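Local coordinates for FAD:protein FMN transferase (Vibrio cholerae, PDB 6NXI) that probably transfers the FMN moiety of FAD to a threonine hydroxyl of target flavoproteins, binding FAD together with magnesium ions, at residues A[189-192]-A[193-197]; A[55-58]-A[59-62]; A[166-169]-A[170-173]. All blocks are in the same frame, centred on the assembly; numbering follows the deposited sequence.

Interaction 1. Residues A[189-192]-A[193-197]; sequences GLNR and DGVPW
Asn-191 and Gly-194 are the first and last residues of a type I beta turn, and with Val-195 they fit the pattern of such a turn followed by a G1 bulge. Gly-194 N donates to Asn-191 O at 3.0 Å, while Asn-191 N is bonded to Val-195 O at 2.8 Å, almost perfectly straight at 178°. Gly-194 occupies the bulge position with a positive phi.

The side chain of Asn-191 reinforces the turn from within. With chi1 at 78°, its CG sits between the backbone N and the carbonyl carbon, which turns the amide back over the loop. OD1 accepts Asp-193 N at 2.8 Å, forming an Asx turn, and also takes Val-195 N at 3.2 Å. These donors approach from opposite faces of the amide plane, so OD1 is gripped from both and the amide is held against rotation. At the other end of the amide, water 2 lies 3.0 Å from ND2 of Asn-191 and donates to OD2 of Asp-193 at 2.7 Å. Arg-192 runs alongside Asp-193; OD1 of Asp-193 lies over one face of the Arg-192 guanidinium, without a salt bridge.

Trp-197 lays its indole against the backbone of the incoming arm: Asn-191 CA stands 3.7 Å from the centroid of the six-membered ring, only 7° off its normal, in a CH-pi contact. Leu-190 CD2 meets Pro-196 CD at 3.9 Å, pairing the two arms where they approach each other.

The loop links strand 184-188 to strand 199-203. At its base, Trp-197 NE1 bonds to Lys-188 O, Gly-189 N to Asp-219 and Leu-190 N to Asn-176, while the indole also packs on Lys-22 and Ile-24 of strand 17-24 and on Gln-7 of strand 7-14.

Interaction 2. Residues A[55-58]-A[59-62]; sequences KDSE and LSRF
Arg-61 NE donates to Asp-56 O at 2.8 Å, with the oxygen close to the guanidinium plane but the donor standing 59° out of the carbonyl plane. NH2 of Arg-61 adds a weak bond to the same Asp-56 oxygen at 3.3 Å. A bend at chi3, -93°, folds the arginine back along the start of its own helix.

Ser-57 is the N-cap of helix 58-64, its OG accepting Ser-60 N at 3.0 Å. Backbone bonds from Arg-61 N to Ser-57 O, 2.8 Å, and from Phe-62 N to Glu-58 O, 3.0 Å, begin the helical pattern. The hydroxyls of Ser-57 and Ser-60 also reach Ser-51 O and Arg-54 O respectively, tying the cap to the preceding loop.

Packing is modest: one guanidinium face lies over Glu-58 CA, 3.6 Å from the plane, and the Glu-58 carboxylate turns instead to Thr-77 and Ser-74. The buried Leu-59 side chain packs against Val-151 and Leu-153.

The first turn has a serine oxygen satisfying one of its N-H groups, and the guanidinium is held through N-H bonds to a main-chain carbonyl, with the Asp-56 and Glu-58 carboxylates near, beyond salt-bridge contact, where they may still favour its charge.

Interaction 3. Residues A[166-169]-A[170-173]; sequences ADYL and QSQG
Tyr-168 and Gln-172 meet where helix 157-171 ends in a Schellman motif. Gly-173, with positive phi, is the C-prime residue: its N donates to Gln-170 O at 2.9 Å, and Ile-174 N turns back to Leu-169 O. Before this reversal the helix keeps its regular bonds, such as Gln-170 N to Ala-166 O at 3.0 Å and Ser-171 N to Asp-167 O at 2.9 Å. Gln-172 has left helical geometry, and its N is shared weakly between Tyr-168 O and Leu-169 O.

Tyr-168 O is also taken by a side chain. Ser-171 OG donates to it at 2.7 Å, a short bond whose donor is tilted 17° from the carbonyl plane; the hydroxyl folds back onto the last turn and helps satisfy a carbonyl whose main-chain partner is poorly aligned.

The methylene CG of Gln-172 rests over one face of the Tyr-168 ring, 3.9 Å from the centroid in a CH-pi contact. It is displaced toward the phenol end, coming to 3.5 Å from CZ of Tyr-168. A bend at chi2 of Gln-172, -66°, carries the amide out past the rim of the ring, on the same side as CG and inclined by 31° to the aromatic plane, with NE2 3.8 Å from CE1 of Tyr-168. The aliphatic part of the glutamine thus makes the closest approach to the ring.

Tyr-168 packs against Leu-35, Glu-38 and Leu-42 of helix 32-50, and Gln-172 also reaches Leu-35. Leu-169 and Ala-166 face the large antiparallel sheet, touching Tyr-177 of strand 177-181, while Gln-170 runs over strand 184-188 and bonds through OE1 to Tyr-177 OH.

How the interactions relate
Along the chain the order is interaction 2, interaction 3, interaction 1. Interactions 3 and 1 lie on the same side of the molecule, centres about 17 Å apart, and are joined through the large antiparallel sheet: helix 157-171 leads into strands 177-181 and 184-188, and the latter runs into the loop 189-197. Interaction 2 is across the chain's centre from interaction 1, with centres about 40 Å apart; those of interactions 2 and 3 are about 28 Å apart. Helix 32-50 packs on interaction 3 and precedes the loop of interaction 2. In interaction 2 the Leu-59 side chain lies about 7 Å from bound FAD, whereas interactions 1 and 3 lie away from the flavin and magnesium sites.

Interaction 1. Residues A[189-192]-A[193-197]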
loop_
_atom_site.group_PDB
_atom_site.type_symbol
_atom_site.label_atom_id
_atom_site.label_comp_id
_atom_site.label_asym_id
_atom_site.label_seq_id
_atom_site.Cartn_x
_atom_site.Cartn_y
_atom_site.Cartn_z
ATOM N N GLY A 189 17.088 -10.386 -7.870
ATOM C CA GLY A 189 18.383 -11.077 -7.866
ATOM C C GLY A 189 18.639 -11.769 -6.562
ATOM O O GLY A 189 17.689 -12.365 -6.008
ATOM N N LEU A 190 19.857 -11.669 -6.054
ATOM C CA LEU A 190 20.382 -12.537 -4.988
ATOM C C LEU A 190 20.939 -11.697 -3.837
ATOM O O LEU A 190 21.475 -10.594 -4.062
ATOM C CB LEU A 190 21.477 -13.421 -5.573
ATOM C CG LEU A 190 21.073 -14.298 -6.753
ATOM C CD1 LEU A 190 22.302 -14.919 -7.344
ATOM C CD2 LEU A 190 20.030 -15.336 -6.366
ATOM N N ASN A 191 20.845 -12.240 -2.625
ATOM C CA ASN A 191 21.355 -11.613 -1.380
ATOM C C ASN A 191 22.854 -11.870 -1.250
ATOM O O ASN A 191 23.491 -12.321 -2.252
ATOM C CB ASN A 191 20.521 -12.056 -0.177
ATOM C CG ASN A 191 20.847 -13.453 0.336
ATOM O OD1 ASN A 191 21.768 -14.096 -0.164
ATOM N ND2 ASN A 191 20.025 -13.961 1.248
ATOM N N ARG A 192 23.419 -11.485 -0.110
ATOM C CA ARG A 192 24.894 -11.469 0.046
ATOM C C ARG A 192 25.422 -12.910 0.086
ATOM O O ARG A 192 26.591 -13.089 -0.264
ATOM C CB ARG A 192 25.338 -10.721 1.303
ATOM C CG ARG A 192 25.053 -11.371 2.645
ATOM C CD ARG A 192 25.400 -10.315 3.699
ATOM N NE ARG A 192 25.767 -10.787 5.031
ATOM C CZ ARG A 192 24.993 -11.517 5.827
ATOM N NH1 ARG A 192 23.787 -11.905 5.431
ATOM N NH2 ARG A 192 25.451 -11.882 7.015
ATOM N N ASP A 193 24.546 -13.875 0.345
ATOM C CA ASP A 193 24.925 -15.315 0.355
ATOM C C ASP A 193 24.655 -15.959 -1.011
ATOM O O ASP A 193 24.883 -17.169 -1.159
ATOM C CB ASP A 193 24.178 -16.074 1.440
ATOM C CG ASP A 193 24.425 -15.556 2.843
ATOM O OD1 ASP A 193 25.572 -15.198 3.140
ATOM O OD2 ASP A 193 23.471 -15.540 3.629
ATOM N N GLY A 194 24.226 -15.196 -2.004
ATOM C CA GLY A 194 23.996 -15.709 -3.362
ATOM C C GLY A 194 22.700 -16.475 -3.479
ATOM O O GLY A 194 22.549 -17.275 -4.418
ATOM N N VAL A 195 21.774 -16.261 -2.553
ATOM C CA VAL A 195 20.446 -16.915 -2.666
ATOM C C VAL A 195 19.377 -15.836 -2.784
ATOM O O VAL A 195 19.568 -14.697 -2.356
ATOM C CB VAL A 195 20.169 -17.864 -1.505
ATOM C CG1 VAL A 195 21.160 -19.001 -1.470
ATOM C CG2 VAL A 195 20.087 -17.144 -0.173
ATOM N N PRO A 196 18.219 -16.173 -3.387
ATOM C CA PRO A 196 17.149 -15.206 -3.509
ATOM C C PRO A 196 16.800 -14.638 -2.130
ATOM O O PRO A 196 16.836 -15.362 -1.128
ATOM C CB PRO A 196 15.999 -16.014 -4.094
ATOM C CG PRO A 196 16.705 -17.171 -4.823
ATOM C CD PRO A 196 17.871 -17.504 -3.926
ATOM N N TRP A 197 16.459 -13.348 -2.107
ATOM C CA TRP A 197 16.245 -12.594 -0.844
ATOM C C TRP A 197 15.143 -13.278 -0.038
ATOM O O TRP A 197 14.130 -13.673 -0.662
ATOM C CB TRP A 197 15.828 -11.143 -1.169
ATOM C CG TRP A 197 16.877 -10.342 -1.890
ATOM C CD1 TRP A 197 17.024 -10.233 -3.246
ATOM C CD2 TRP A 197 17.941 -9.587 -1.313
ATOM N NE1 TRP A 197 18.142 -9.513 -3.542
ATOM C CE2 TRP A 197 18.717 -9.077 -2.387
ATOM C CE3 TRP A 197 18.326 -9.263 -0.014
ATOM C CZ2 TRP A 197 19.804 -8.237 -2.181
ATOM C CZ3 TRP A 197 19.417 -8.438 0.198
ATOM C CH2 TRP A 197 20.159 -7.940 -0.883
HETATM O O HOH W 1 14.794 -12.184 -4.858
HETATM O O HOH W 2 20.951 -16.233 3.022
#

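Interaction 2. Residues A[55-58]-A[59-62]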
loop_
_atom_site.group_PDB
_atom_site.type_symbol
_atom_site.label_atom_id
_atom_site.label_comp_id
_atom_site.label_asym_id
_atom_site.label_seq_id
_atom_site.Cartn_x
_atom_site.Cartn_y
_atom_site.Cartn_z
ATOM N N LYS A 55 0.590 20.173 3.005
ATOM C CA LYS A 55 -0.522 21.079 2.622
ATOM C C LYS A 55 -0.345 21.553 1.174
ATOM O O LYS A 55 -1.347 21.906 0.559
ATOM C CB LYS A 55 -0.585 22.266 3.594
ATOM C CG LYS A 55 -0.990 21.913 5.020
ATOM C CD LYS A 55 -0.732 23.029 6.027
ATOM C CE LYS A 55 -1.578 22.932 7.287
ATOM N NZ LYS A 55 -0.904 22.176 8.376
ATOM N N ASP A 56 0.881 21.542 0.646
ATOM C CA ASP A 56 1.164 22.066 -0.717
ATOM C C ASP A 56 1.542 20.925 -1.676
ATOM O O ASP A 56 2.089 21.212 -2.778
ATOM C CB ASP A 56 2.204 23.187 -0.604
ATOM C CG ASP A 56 1.730 24.323 0.302
ATOM O OD1 ASP A 56 0.562 24.756 0.160
ATOM O OD2 ASP A 56 2.514 24.745 1.180
ATOM N N SER A 57 1.294 19.663 -1.305
ATOM C CA SER A 57 1.533 18.553 -2.262
ATOM C C SER A 57 0.524 18.679 -3.407
ATOM O O SER A 57 -0.501 19.346 -3.228
ATOM C CB SER A 57 1.473 17.190 -1.598
ATOM O OG SER A 57 0.118 16.924 -1.226
ATOM N N GLU A 58 0.817 18.109 -4.569
ATOM C CA GLU A 58 -0.137 18.112 -5.713
ATOM C C GLU A 58 -1.460 17.513 -5.257
ATOM O O GLU A 58 -2.513 18.047 -5.582
ATOM C CB GLU A 58 0.274 17.198 -6.855
ATOM C CG GLU A 58 1.351 17.695 -7.748
ATOM C CD GLU A 58 1.181 17.004 -9.091
ATOM O OE1 GLU A 58 0.966 15.754 -9.112
ATOM O OE2 GLU A 58 1.220 17.700 -10.088
ATOM N N LEU A 59 -1.393 16.435 -4.492
ATOM C CA LEU A 59 -2.646 15.778 -4.081
ATOM C C LEU A 59 -3.390 16.668 -3.095
ATOM O O LEU A 59 -4.626 16.714 -3.189
ATOM C CB LEU A 59 -2.321 14.436 -3.434
ATOM C CG LEU A 59 -3.528 13.693 -2.884
ATOM C CD1 LEU A 59 -4.426 13.245 -3.991
ATOM C CD2 LEU A 59 -3.043 12.488 -2.060
ATOM N N SER A 60 -2.701 17.344 -2.182
ATOM C CA SER A 60 -3.433 18.193 -1.194
ATOM C C SER A 60 -4.016 19.386 -1.942
ATOM O O SER A 60 -5.152 19.762 -1.666
ATOM C CB SER A 60 -2.571 18.609 -0.075
ATOM O OG SER A 60 -2.256 17.455 0.716
ATOM N N ARG A 61 -3.271 19.921 -2.901
ATOM C CA ARG A 61 -3.836 21.043 -3.698
ATOM C C ARG A 61 -5.078 20.556 -4.453
ATOM O O ARG A 61 -6.036 21.381 -4.590
ATOM C CB ARG A 61 -2.739 21.652 -4.569
ATOM C CG ARG A 61 -1.693 22.339 -3.706
ATOM C CD ARG A 61 -0.691 23.082 -4.533
ATOM N NE ARG A 61 0.466 22.266 -4.821
ATOM C CZ ARG A 61 0.801 21.758 -6.021
ATOM N NH1 ARG A 61 0.044 21.937 -7.100
ATOM N NH2 ARG A 61 1.894 21.036 -6.104
ATOM N N PHE A 62 -5.127 19.316 -4.937
ATOM C CA PHE A 62 -6.358 18.767 -5.558
ATOM C C PHE A 62 -7.473 18.680 -4.508
ATOM O O PHE A 62 -8.623 18.999 -4.816
ATOM C CB PHE A 62 -6.129 17.424 -6.229
ATOM C CG PHE A 62 -7.367 16.848 -6.853
ATOM C CD1 PHE A 62 -8.026 17.529 -7.874
ATOM C CD2 PHE A 62 -7.909 15.662 -6.404
ATOM C CE1 PHE A 62 -9.158 16.996 -8.462
ATOM C CE2 PHE A 62 -9.050 15.141 -6.992
ATOM C CZ PHE A 62 -9.667 15.800 -8.033
#

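Interaction 3. Residues A[166-169]-A[170-173]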
loop_
_atom_site.group_PDB
_atom_site.type_symbol
_atom_site.label_atom_id
_atom_site.label_comp_id
_atom_site.label_asym_id
_atom_site.label_seq_id
_atom_site.Cartn_x
_atom_site.Cartn_y
_atom_site.Cartn_z
ATOM N N ALA A 166 13.270 1.073 -7.010
ATOM C CA ALA A 166 13.715 -0.194 -7.665
ATOM C C ALA A 166 14.130 0.155 -9.091
ATOM O O ALA A 166 15.225 -0.263 -9.547
ATOM C CB ALA A 166 12.667 -1.271 -7.583
ATOM N N ASP A 167 13.340 0.981 -9.790
ATOM C CA ASP A 167 13.703 1.350 -11.182
ATOM C C ASP A 167 14.963 2.201 -11.200
ATOM O O ASP A 167 15.769 2.015 -12.137
ATOM C CB ASP A 167 12.591 2.121 -11.881
ATOM C CG ASP A 167 11.364 1.292 -12.180
ATOM O OD1 ASP A 167 11.395 0.064 -12.003
ATOM O OD2 ASP A 167 10.383 1.894 -12.613
ATOM N N TYR A 168 15.148 3.082 -10.232
ATOM C CA TYR A 168 16.388 3.882 -10.111
ATOM C C TYR A 168 17.585 2.936 -9.918
ATOM O O TYR A 168 18.663 3.125 -10.567
ATOM C CB TYR A 168 16.297 4.929 -8.999
ATOM C CG TYR A 168 17.633 5.579 -8.732
ATOM C CD1 TYR A 168 18.227 6.380 -9.680
ATOM C CD2 TYR A 168 18.370 5.332 -7.582
ATOM C CE1 TYR A 168 19.442 6.986 -9.462
ATOM C CE2 TYR A 168 19.613 5.901 -7.367
ATOM C CZ TYR A 168 20.174 6.718 -8.324
ATOM O OH TYR A 168 21.400 7.263 -8.079
ATOM N N LEU A 169 17.470 1.956 -9.029
ATOM C CA LEU A 169 18.628 1.068 -8.782
ATOM C C LEU A 169 18.976 0.342 -10.091
ATOM O O LEU A 169 20.171 0.246 -10.405
ATOM C CB LEU A 169 18.334 0.113 -7.641
ATOM C CG LEU A 169 18.196 0.751 -6.266
ATOM C CD1 LEU A 169 17.868 -0.345 -5.254
ATOM C CD2 LEU A 169 19.477 1.465 -5.848
ATOM N N GLN A 170 17.974 -0.140 -10.814
ATOM C CA GLN A 170 18.203 -0.804 -12.132
ATOM C C GLN A 170 18.903 0.165 -13.078
ATOM O O GLN A 170 19.837 -0.261 -13.806
ATOM C CB GLN A 170 16.864 -1.305 -12.643
ATOM C CG GLN A 170 16.392 -2.487 -11.836
ATOM C CD GLN A 170 15.093 -3.101 -12.281
ATOM O OE1 GLN A 170 14.569 -3.961 -11.578
ATOM N NE2 GLN A 170 14.583 -2.672 -13.448
ATOM N N SER A 171 18.464 1.433 -13.125
ATOM C CA SER A 171 19.035 2.467 -14.021
ATOM C C SER A 171 20.517 2.637 -13.687
ATOM O O SER A 171 21.302 2.998 -14.582
ATOM C CB SER A 171 18.278 3.773 -13.923
ATOM O OG SER A 171 18.744 4.562 -12.833
ATOM N N GLN A 172 20.926 2.338 -12.453
ATOM C CA GLN A 172 22.338 2.479 -11.994
ATOM C C GLN A 172 23.097 1.142 -12.128
ATOM O O GLN A 172 24.271 1.089 -11.656
ATOM C CB GLN A 172 22.299 2.995 -10.547
ATOM C CG GLN A 172 21.851 4.447 -10.428
ATOM C CD GLN A 172 22.839 5.402 -11.048
ATOM O OE1 GLN A 172 24.026 5.282 -10.836
ATOM N NE2 GLN A 172 22.360 6.353 -11.835
ATOM N N GLY A 173 22.510 0.111 -12.747
ATOM C CA GLY A 173 23.174 -1.181 -13.015
ATOM C C GLY A 173 23.280 -2.021 -11.771
ATOM O O GLY A 173 24.125 -2.917 -11.725
#